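PDB 3TY1: thioredoxin-like protein from Klebsiella pneumoniae subsp. pneumoniae MGH 78578, which is of unknown function but may bind carbohydrate, as its supersandwich fold, shared with the galactose mutarotase family, would suggest. Local coordinates for residues G163-S168 against T177-R182; F214-L219 against Q309-G314; Q247-P252 against K302-V307. One frame throughout, in Å; residues are numbered along the deposited sequence.

Contact 1 of 3, residues G163-S168 against T177-R182; sequences GLVKES and TLTELR. With SO4 (sulfate ion), chain I.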
loop_
_atom_site.group_PDB
_atom_site.type_symbol
_atom_site.label_atom_id
_atom_site.label_comp_id
_atom_site.label_asym_id
_atom_site.label_seq_id
_atom_site.Cartn_x
_atom_site.Cartn_y
_atom_site.Cartn_z
ATOM N N GLY A 163 10.760 18.346 -10.378
ATOM C CA GLY A 163 9.905 17.548 -9.515
ATOM C C GLY A 163 10.438 17.439 -8.100
ATOM O O GLY A 163 11.543 16.939 -7.920
ATOM N N LEU A 164 9.663 17.906 -7.116
ATOM C CA LEU A 164 10.049 17.848 -5.689
ATOM C C LEU A 164 9.597 16.503 -5.114
ATOM O O LEU A 164 8.403 16.213 -5.097
ATOM C CB LEU A 164 9.375 18.961 -4.909
ATOM C CG LEU A 164 9.705 19.133 -3.415
ATOM C CD1 LEU A 164 11.178 19.351 -3.258
ATOM C CD2 LEU A 164 8.859 20.298 -2.790
ATOM N N VAL A 165 10.550 15.702 -4.663
ATOM C CA VAL A 165 10.334 14.365 -4.095
ATOM C C VAL A 165 10.731 14.420 -2.623
ATOM O O VAL A 165 11.882 14.704 -2.268
ATOM C CB VAL A 165 11.147 13.345 -4.859
ATOM C CG1 VAL A 165 10.894 11.951 -4.304
ATOM C CG2 VAL A 165 10.764 13.380 -6.343
ATOM N N LYS A 166 9.766 14.198 -1.752
ATOM C CA LYS A 166 9.951 14.414 -0.331
ATOM C C LYS A 166 10.092 13.134 0.456
ATOM O O LYS A 166 9.395 12.147 0.186
ATOM C CB LYS A 166 8.783 15.194 0.242
ATOM C CG LYS A 166 8.537 16.573 -0.342
ATOM C CD LYS A 166 7.393 17.229 0.479
ATOM C CE LYS A 166 7.154 18.682 0.156
ATOM N NZ LYS A 166 6.075 19.216 1.062
ATOM N N GLU A 167 10.984 13.168 1.446
ATOM C CA GLU A 167 11.202 12.072 2.381
ATOM C C GLU A 167 11.104 12.726 3.770
ATOM O O GLU A 167 12.125 12.962 4.402
ATOM C CB GLU A 167 12.571 11.407 2.152
ATOM C CG GLU A 167 12.719 10.756 0.725
ATOM C CD GLU A 167 14.094 10.159 0.464
ATOM O OE1 GLU A 167 14.433 9.141 1.097
ATOM O OE2 GLU A 167 14.841 10.682 -0.401
ATOM N N SER A 168 9.860 13.040 4.160
ATOM C CA SER A 168 9.460 13.754 5.381
ATOM C C SER A 168 8.775 12.805 6.345
ATOM O O SER A 168 7.741 12.212 6.010
ATOM C CB SER A 168 8.489 14.863 4.995
ATOM O OG SER A 168 9.114 15.739 4.058
ATOM N N THR A 177 14.291 16.472 -2.267
ATOM C CA THR A 177 15.104 16.657 -3.458
ATOM C C THR A 177 14.314 17.319 -4.563
ATOM O O THR A 177 13.292 16.783 -4.981
ATOM C CB THR A 177 15.610 15.306 -3.971
ATOM O OG1 THR A 177 16.335 14.682 -2.916
ATOM C CG2 THR A 177 16.533 15.520 -5.191
ATOM N N LEU A 178 14.758 18.501 -4.987
ATOM C CA LEU A 178 14.167 19.167 -6.137
ATOM C C LEU A 178 14.941 18.626 -7.307
ATOM O O LEU A 178 16.069 19.060 -7.574
ATOM C CB LEU A 178 14.233 20.692 -6.050
ATOM C CG LEU A 178 13.566 21.478 -7.204
ATOM C CD1 LEU A 178 12.095 21.086 -7.387
ATOM C CD2 LEU A 178 13.697 23.021 -6.982
ATOM N N THR A 179 14.347 17.649 -7.998
ATOM C CA THR A 179 14.961 17.067 -9.189
ATOM C C THR A 179 14.762 18.010 -10.371
ATOM O O THR A 179 13.752 18.741 -10.429
ATOM C CB THR A 179 14.398 15.688 -9.562
ATOM O OG1 THR A 179 13.058 15.835 -10.011
ATOM C CG2 THR A 179 14.463 14.660 -8.405
ATOM N N GLU A 180 15.718 18.023 -11.308
ATOM C CA GLU A 180 15.558 18.838 -12.523
ATOM C C GLU A 180 16.274 18.201 -13.695
ATOM O O GLU A 180 17.463 17.856 -13.597
ATOM C CB GLU A 180 16.054 20.290 -12.341
ATOM C CG GLU A 180 15.700 21.187 -13.538
ATOM C CD GLU A 180 16.090 22.672 -13.352
ATOM O OE1 GLU A 180 17.286 23.020 -13.422
ATOM O OE2 GLU A 180 15.173 23.485 -13.175
ATOM N N LEU A 181 15.529 18.009 -14.771
ATOM C CA LEU A 181 16.063 17.580 -16.061
ATOM C C LEU A 181 15.985 18.757 -17.036
ATOM O O LEU A 181 14.971 19.460 -17.080
ATOM C CB LEU A 181 15.344 16.342 -16.543
ATOM C CG LEU A 181 15.703 15.800 -17.926
ATOM C CD1 LEU A 181 15.478 14.271 -17.969
ATOM C CD2 LEU A 181 14.902 16.533 -19.026
ATOM N N ARG A 182 17.065 18.978 -17.789
ATOM C CA ARG A 182 17.143 20.063 -18.767
ATOM C C ARG A 182 17.451 19.467 -20.132
ATOM O O ARG A 182 18.334 18.609 -20.274
ATOM C CB ARG A 182 18.227 21.046 -18.397
ATOM C CG ARG A 182 18.112 21.580 -17.016
ATOM C CD ARG A 182 19.112 22.739 -16.815
ATOM N NE ARG A 182 19.124 23.145 -15.415
ATOM C CZ ARG A 182 19.938 24.051 -14.896
ATOM N NH1 ARG A 182 20.849 24.658 -15.652
ATOM N NH2 ARG A 182 19.853 24.326 -13.601
HETATM S S SO4 I . 20.958 28.490 -14.767
HETATM O O1 SO4 I . 21.575 27.944 -15.977
HETATM O O2 SO4 I . 21.867 29.468 -14.186
HETATM O O3 SO4 I . 19.728 29.180 -15.118
HETATM O O4 SO4 I . 20.774 27.468 -13.750
HETATM O O HOH W 1 14.426 13.223 -1.598
#
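Gly163 and Thr179 form a hydrogen-bonded pair of two antiparallel strands. The carbonyl oxygen Gly163 O accepts two donors from the same threonine: the amide, at 2.9 Å from Thr179 N to Gly163 O, and the hydroxyl, at 2.8 Å from Thr179 OG1 to Gly163 O. The two arrive differently. The hydroxyl lies in the carbonyl plane, on a lone pair, whereas the amide sits above that plane. The side chain reaches back because OG1 stands between its own backbone N and carbonyl carbon (chi1 69°), and CG2 is left to approach Val165 CG2. Further along, Val165 N to Thr177 O is a nearly straight bond of 3.0 Å, returned from Thr177 N to Val165 O. The buried face carries Val165, Thr177 and Thr179, and a water sits among its polar groups: it accepts from Thr177 OG1 (2.7 Å) and donates to Val165 O and to Glu167 OE2, a carboxylate also held by the backbone of Tyr119 and Glu120.

The two strands, 159-169 and 173-183, form a beta hairpin within a ten-stranded antiparallel sheet; here the face bearing Leu164 and Leu178 is the more accessible. On this looser side the two leucines, a non-hydrogen-bonded pair, are both partly exposed; their side chains come no closer than 4.2 Å, from Leu164 CB to Leu178 CD1, and Leu164 CD1 rests instead by Thr177 O. Past the pairing, Arg182 grips a single oxygen of Glu180 side-on with NE and NH2 (NE to Glu180 OE1, 2.7 Å), while Glu180 OE2 pairs with Arg162. Beyond that guanidinium lies a sulfate, probably from the crystallisation liquor, bound weakly by both NH1 and NH2 of Arg182 (NH2 to sulfate O4, 3.3 Å) and hydrogen-bonded to Arg160 as well.

Contact 2 of 3, residues F214-L219 against Q309-G314; sequences FGTPIL and QGYVTG
Phe214 and Thr313 form an antiparallel bridge, backed by buried apolar packing, where strand 204-214 gives way to a loop beside the start of strand 311-318. Their backbones exchange two bonds: Phe214 N to Thr313 O at 2.8 Å, and Thr313 N to Phe214 O at 2.9 Å. Past the bridge the chains part, and a water fills in, accepting from Thr216 N and donating to Tyr311 O (2.6 Å). The loop then turns back on itself through the bond from Leu219 N to Gly215 O, which brings Leu219 over the opposing strand. Its CD2 lies above one face of the Tyr311 ring, 3.8 Å from the centroid and 14° off the normal, a CH-pi contact. The same methyl presses tightly on the backbone, with Leu219 CD2 3.4 Å from Val312 CA, while CD1 turns toward Thr313 CG2. Thr216 CG2 meets the ring at its edge, near its plane, 4.0 Å from Tyr311 CD2. Strand 297-304 flanks the far side of strand 311-318, bonding through Asn303 to Val312, and on the loop side Phe214 and Ile218 pack against strands 79-81 and 285-291.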
loop_
_atom_site.group_PDB
_atom_site.type_symbol
_atom_site.label_atom_id
_atom_site.label_comp_id
_atom_site.label_asym_id
_atom_site.label_seq_id
_atom_site.Cartn_x
_atom_site.Cartn_y
_atom_site.Cartn_z
ATOM N N PHE A 214 21.417 0.609 -19.290
ATOM C CA PHE A 214 21.519 0.633 -20.761
ATOM C C PHE A 214 21.483 -0.801 -21.262
ATOM O O PHE A 214 22.228 -1.643 -20.774
ATOM C CB PHE A 214 22.838 1.306 -21.214
ATOM C CG PHE A 214 23.048 2.670 -20.623
ATOM C CD1 PHE A 214 22.496 3.803 -21.212
ATOM C CD2 PHE A 214 23.744 2.817 -19.429
ATOM C CE1 PHE A 214 22.679 5.078 -20.639
ATOM C CE2 PHE A 214 23.900 4.055 -18.850
ATOM C CZ PHE A 214 23.381 5.215 -19.473
ATOM N N GLY A 215 20.580 -1.078 -22.197
ATOM C CA GLY A 215 20.471 -2.409 -22.804
ATOM C C GLY A 215 20.710 -2.256 -24.292
ATOM O O GLY A 215 21.440 -1.319 -24.744
ATOM N N THR A 216 20.110 -3.152 -25.070
ATOM C CA THR A 216 20.221 -3.066 -26.527
ATOM C C THR A 216 19.586 -1.742 -27.016
ATOM O O THR A 216 18.670 -1.243 -26.376
ATOM C CB THR A 216 19.552 -4.279 -27.239
ATOM O OG1 THR A 216 18.163 -4.306 -26.918
ATOM C CG2 THR A 216 20.187 -5.584 -26.800
ATOM N N PRO A 217 20.044 -1.182 -28.148
ATOM C CA PRO A 217 21.070 -1.624 -29.098
ATOM C C PRO A 217 22.497 -1.249 -28.760
ATOM O O PRO A 217 23.392 -1.533 -29.559
ATOM C CB PRO A 217 20.685 -0.892 -30.380
ATOM C CG PRO A 217 20.056 0.397 -29.887
ATOM C CD PRO A 217 19.425 0.103 -28.568
ATOM N N ILE A 218 22.727 -0.574 -27.635
ATOM C CA ILE A 218 24.100 -0.214 -27.229
ATOM C C ILE A 218 24.818 -1.432 -26.688
ATOM O O ILE A 218 25.914 -1.760 -27.128
ATOM C CB ILE A 218 24.129 0.910 -26.202
ATOM C CG1 ILE A 218 23.452 2.172 -26.777
ATOM C CG2 ILE A 218 25.562 1.217 -25.834
ATOM C CD1 ILE A 218 23.296 3.324 -25.779
ATOM N N LEU A 219 24.183 -2.114 -25.740
ATOM C CA LEU A 219 24.749 -3.306 -25.116
ATOM C C LEU A 219 24.583 -4.463 -26.080
ATOM O O LEU A 219 23.538 -4.614 -26.701
ATOM C CB LEU A 219 24.081 -3.625 -23.770
ATOM C CG LEU A 219 24.711 -4.719 -22.938
ATOM C CD1 LEU A 219 26.113 -4.337 -22.490
ATOM C CD2 LEU A 219 23.804 -4.992 -21.708
ATOM N N GLN A 309 15.418 -12.378 -19.046
ATOM C CA GLN A 309 15.796 -12.224 -17.638
ATOM C C GLN A 309 16.264 -10.813 -17.330
ATOM O O GLN A 309 15.987 -10.298 -16.268
ATOM C CB GLN A 309 16.875 -13.202 -17.238
ATOM C CG GLN A 309 17.262 -13.187 -15.754
ATOM C CD GLN A 309 16.244 -13.906 -14.834
ATOM O OE1 GLN A 309 15.179 -14.334 -15.274
ATOM N NE2 GLN A 309 16.588 -14.014 -13.555
ATOM N N GLY A 310 16.992 -10.204 -18.272
ATOM C CA GLY A 310 17.581 -8.870 -18.097
ATOM C C GLY A 310 18.959 -8.855 -18.728
ATOM O O GLY A 310 19.861 -9.563 -18.277
ATOM N N TYR A 311 19.062 -8.167 -19.865
ATOM C CA TYR A 311 20.352 -7.965 -20.554
ATOM C C TYR A 311 20.581 -6.459 -20.496
ATOM O O TYR A 311 20.020 -5.692 -21.281
ATOM C CB TYR A 311 20.311 -8.503 -21.980
ATOM C CG TYR A 311 21.665 -8.422 -22.682
ATOM C CD1 TYR A 311 22.746 -9.163 -22.214
ATOM C CD2 TYR A 311 21.862 -7.566 -23.756
ATOM C CE1 TYR A 311 24.002 -9.105 -22.847
ATOM C CE2 TYR A 311 23.127 -7.491 -24.422
ATOM C CZ TYR A 311 24.198 -8.250 -23.940
ATOM O OH TYR A 311 25.438 -8.184 -24.525
ATOM N N VAL A 312 21.356 -6.038 -19.504
ATOM C CA VAL A 312 21.474 -4.644 -19.190
ATOM C C VAL A 312 22.746 -4.376 -18.386
ATOM O O VAL A 312 23.272 -5.267 -17.707
ATOM C CB VAL A 312 20.190 -4.191 -18.369
ATOM C CG1 VAL A 312 20.000 -5.061 -17.144
ATOM C CG2 VAL A 312 20.205 -2.704 -18.027
ATOM N N THR A 313 23.250 -3.153 -18.500
ATOM C CA THR A 313 24.348 -2.719 -17.669
ATOM C C THR A 313 23.985 -1.429 -16.971
ATOM O O THR A 313 23.305 -0.545 -17.524
ATOM C CB THR A 313 25.690 -2.545 -18.486
ATOM O OG1 THR A 313 26.779 -2.246 -17.582
ATOM C CG2 THR A 313 25.566 -1.439 -19.506
ATOM N N GLY A 314 24.436 -1.321 -15.735
ATOM C CA GLY A 314 24.264 -0.098 -14.944
ATOM C C GLY A 314 25.567 0.615 -14.851
ATOM O O GLY A 314 26.602 -0.027 -14.528
HETATM O O HOH W 2 18.802 -5.274 -23.572
#

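Contact 3 of 3, residues Q247-P252 against K302-V307; sequences QTYQGP and KNTDTV
The ring of Tyr249 is covered on both faces: Lys302 brings its ammonium over one, with NZ 4.9 Å from the ring centroid and 21° off the normal, a cation-pi contact, and Leu219 CD1 lies over the opposite one. Near CD1 of the tyrosine two carbons approach obliquely from opposite sides of the ring plane, Lys302 CE at 3.7 Å from Tyr249 CD1 and Thr304 CG2 at 4.0 Å from that atom. At the far end of the ring, Tyr249 OH is hydrogen-bonded to Thr313 OG1. The lysine reaches this place by a bend in the middle of its chain (chi3 84°), which brings CE obliquely to the ring and carries NZ to the loop backbone. There NZ donates to Thr248 O at 2.8 Å, coming from well above the carbonyl plane, and also to Trp246 O.

Further along, Thr304 sits at the centre of an inverse gamma turn at the end of strand 297-304, where the chain runs on beside 247-252. A water links the two segments, accepting from Gln250 N and lying 3.0 Å from Thr304 OG1. At the exposed end the ring of Pro252 lies beside Val307, pointing the same way, with Pro252 CG 3.8 Å from Val307 CG2, and Pro252 CA makes a CA-H...O contact of 3.2 Å with Asp305 O. Asp305 OD1 accepts from Thr306 N and is hydrogen-bonded to Tyr202 OH of the third subunit. The polar part of the junction is a lysine charge shared between two backbone carbonyls and an aromatic face, surroundings that would be expected to favour its protonated form without a carboxylate across the contact.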
loop_
_atom_site.group_PDB
_atom_site.type_symbol
_atom_site.label_atom_id
_atom_site.label_comp_id
_atom_site.label_asym_id
_atom_site.label_seq_id
_atom_site.Cartn_x
_atom_site.Cartn_y
_atom_site.Cartn_z
ATOM N N GLN A 247 36.304 -4.272 -18.963
ATOM C CA GLN A 247 35.989 -3.318 -20.017
ATOM C C GLN A 247 35.065 -3.869 -21.113
ATOM O O GLN A 247 34.587 -3.082 -21.908
ATOM C CB GLN A 247 37.265 -2.823 -20.712
ATOM C CG GLN A 247 38.273 -2.119 -19.791
ATOM C CD GLN A 247 39.647 -1.868 -20.439
ATOM O OE1 GLN A 247 40.502 -2.771 -20.510
ATOM N NE2 GLN A 247 39.877 -0.633 -20.865
ATOM N N THR A 248 34.861 -5.186 -21.186
ATOM C CA THR A 248 34.188 -5.811 -22.325
ATOM C C THR A 248 32.976 -6.586 -21.848
ATOM O O THR A 248 33.018 -7.247 -20.815
ATOM C CB THR A 248 35.169 -6.719 -23.103
ATOM O OG1 THR A 248 36.292 -5.921 -23.529
ATOM C CG2 THR A 248 34.518 -7.334 -24.332
ATOM N N TYR A 249 31.884 -6.482 -22.600
ATOM C CA TYR A 249 30.640 -7.183 -22.272
ATOM C C TYR A 249 30.471 -8.452 -23.104
ATOM O O TYR A 249 30.827 -8.494 -24.291
ATOM C CB TYR A 249 29.416 -6.264 -22.496
ATOM C CG TYR A 249 29.318 -5.070 -21.577
ATOM C CD1 TYR A 249 28.704 -5.165 -20.325
ATOM C CD2 TYR A 249 29.801 -3.830 -21.966
ATOM C CE1 TYR A 249 28.620 -4.082 -19.481
ATOM C CE2 TYR A 249 29.666 -2.703 -21.134
ATOM C CZ TYR A 249 29.082 -2.838 -19.892
ATOM O OH TYR A 249 28.960 -1.745 -19.072
ATOM N N GLN A 250 29.906 -9.479 -22.468
ATOM C CA GLN A 250 29.460 -10.695 -23.135
ATOM C C GLN A 250 28.080 -10.450 -23.774
ATOM O O GLN A 250 27.394 -9.479 -23.464
ATOM C CB GLN A 250 29.316 -11.840 -22.121
ATOM C CG GLN A 250 30.623 -12.263 -21.432
ATOM C CD GLN A 250 30.432 -13.379 -20.392
ATOM O OE1 GLN A 250 29.457 -14.130 -20.416
ATOM N NE2 GLN A 250 31.372 -13.482 -19.481
ATOM N N GLY A 251 27.693 -11.368 -24.663
ATOM C CA GLY A 251 26.354 -11.409 -25.233
ATOM C C GLY A 251 25.420 -11.936 -24.132
ATOM O O GLY A 251 25.889 -12.279 -23.030
ATOM N N PRO A 252 24.104 -12.019 -24.423
ATOM C CA PRO A 252 23.142 -12.545 -23.436
ATOM C C PRO A 252 23.494 -13.969 -23.029
ATOM O O PRO A 252 23.599 -14.829 -23.888
ATOM C CB PRO A 252 21.811 -12.493 -24.184
ATOM C CG PRO A 252 22.008 -11.423 -25.236
ATOM C CD PRO A 252 23.432 -11.519 -25.642
ATOM N N LYS A 302 27.105 -5.376 -14.403
ATOM C CA LYS A 302 27.129 -6.099 -15.676
ATOM C C LYS A 302 26.115 -7.227 -15.544
ATOM O O LYS A 302 26.413 -8.277 -15.005
ATOM C CB LYS A 302 28.509 -6.661 -15.989
ATOM C CG LYS A 302 29.598 -5.593 -15.961
ATOM C CD LYS A 302 30.981 -6.173 -16.364
ATOM C CE LYS A 302 31.185 -6.223 -17.860
ATOM N NZ LYS A 302 32.648 -6.429 -18.208
ATOM N N ASN A 303 24.918 -6.988 -16.045
ATOM C CA ASN A 303 23.812 -7.947 -15.919
ATOM C C ASN A 303 23.561 -8.537 -17.297
ATOM O O ASN A 303 22.496 -8.322 -17.892
ATOM C CB ASN A 303 22.586 -7.240 -15.309
ATOM C CG ASN A 303 21.567 -8.218 -14.713
ATOM O OD1 ASN A 303 21.542 -8.420 -13.517
ATOM N ND2 ASN A 303 20.758 -8.858 -15.561
ATOM N N THR A 304 24.552 -9.289 -17.790
ATOM C CA THR A 304 24.509 -9.829 -19.151
ATOM C C THR A 304 23.892 -11.230 -19.178
ATOM O O THR A 304 24.458 -12.171 -19.736
ATOM C CB THR A 304 25.882 -9.762 -19.816
ATOM O OG1 THR A 304 26.842 -10.373 -18.944
ATOM C CG2 THR A 304 26.238 -8.291 -20.065
ATOM N N ASP A 305 22.682 -11.337 -18.615
ATOM C CA ASP A 305 21.938 -12.589 -18.584
ATOM C C ASP A 305 21.083 -12.648 -19.887
ATOM O O ASP A 305 21.387 -11.954 -20.877
ATOM C CB ASP A 305 21.105 -12.691 -17.269
ATOM C CG ASP A 305 20.805 -14.149 -16.852
ATOM O OD1 ASP A 305 19.899 -14.739 -17.426
ATOM O OD2 ASP A 305 21.486 -14.717 -15.972
ATOM N N THR A 306 20.015 -13.448 -19.909
ATOM C CA THR A 306 19.228 -13.605 -21.120
ATOM C C THR A 306 18.428 -12.315 -21.337
ATOM O O THR A 306 18.208 -11.497 -20.402
ATOM C CB THR A 306 18.245 -14.824 -21.068
ATOM O OG1 THR A 306 17.098 -14.467 -20.284
ATOM C CG2 THR A 306 18.890 -16.105 -20.519
ATOM N N VAL A 307 17.962 -12.113 -22.569
ATOM C CA VAL A 307 17.209 -10.914 -22.879
ATOM C C VAL A 307 15.914 -10.841 -22.054
ATOM O O VAL A 307 15.566 -9.789 -21.532
ATOM C CB VAL A 307 16.964 -10.716 -24.394
ATOM C CG1 VAL A 307 16.096 -9.483 -24.616
ATOM C CG2 VAL A 307 18.331 -10.535 -25.196
HETATM O O HOH W 3 29.500 -9.169 -19.405
#

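How the contacts relate
Contacts 2 and 3 are one continuous patch, with centres 7 Å apart, built on the adjacent strands 297-304 and 311-318. Two probable hydrogen bonds tie them: Tyr311 OH to Gln250 O at 2.6 Å and Thr313 OG1 to Tyr249 OH at 2.7 Å. Leu219 is common to both, and both contacts also touch the third subunit. Contact 1 belongs to another sheet on the opposite side of the chain's centre, 27 Å from contact 2 and 32 Å from contact 3 between centres, and its margin meets the second subunit. The sulfate at its end, probably from the crystallisation liquor, does not by itself mark a sugar site, and no sugar is among the atoms described.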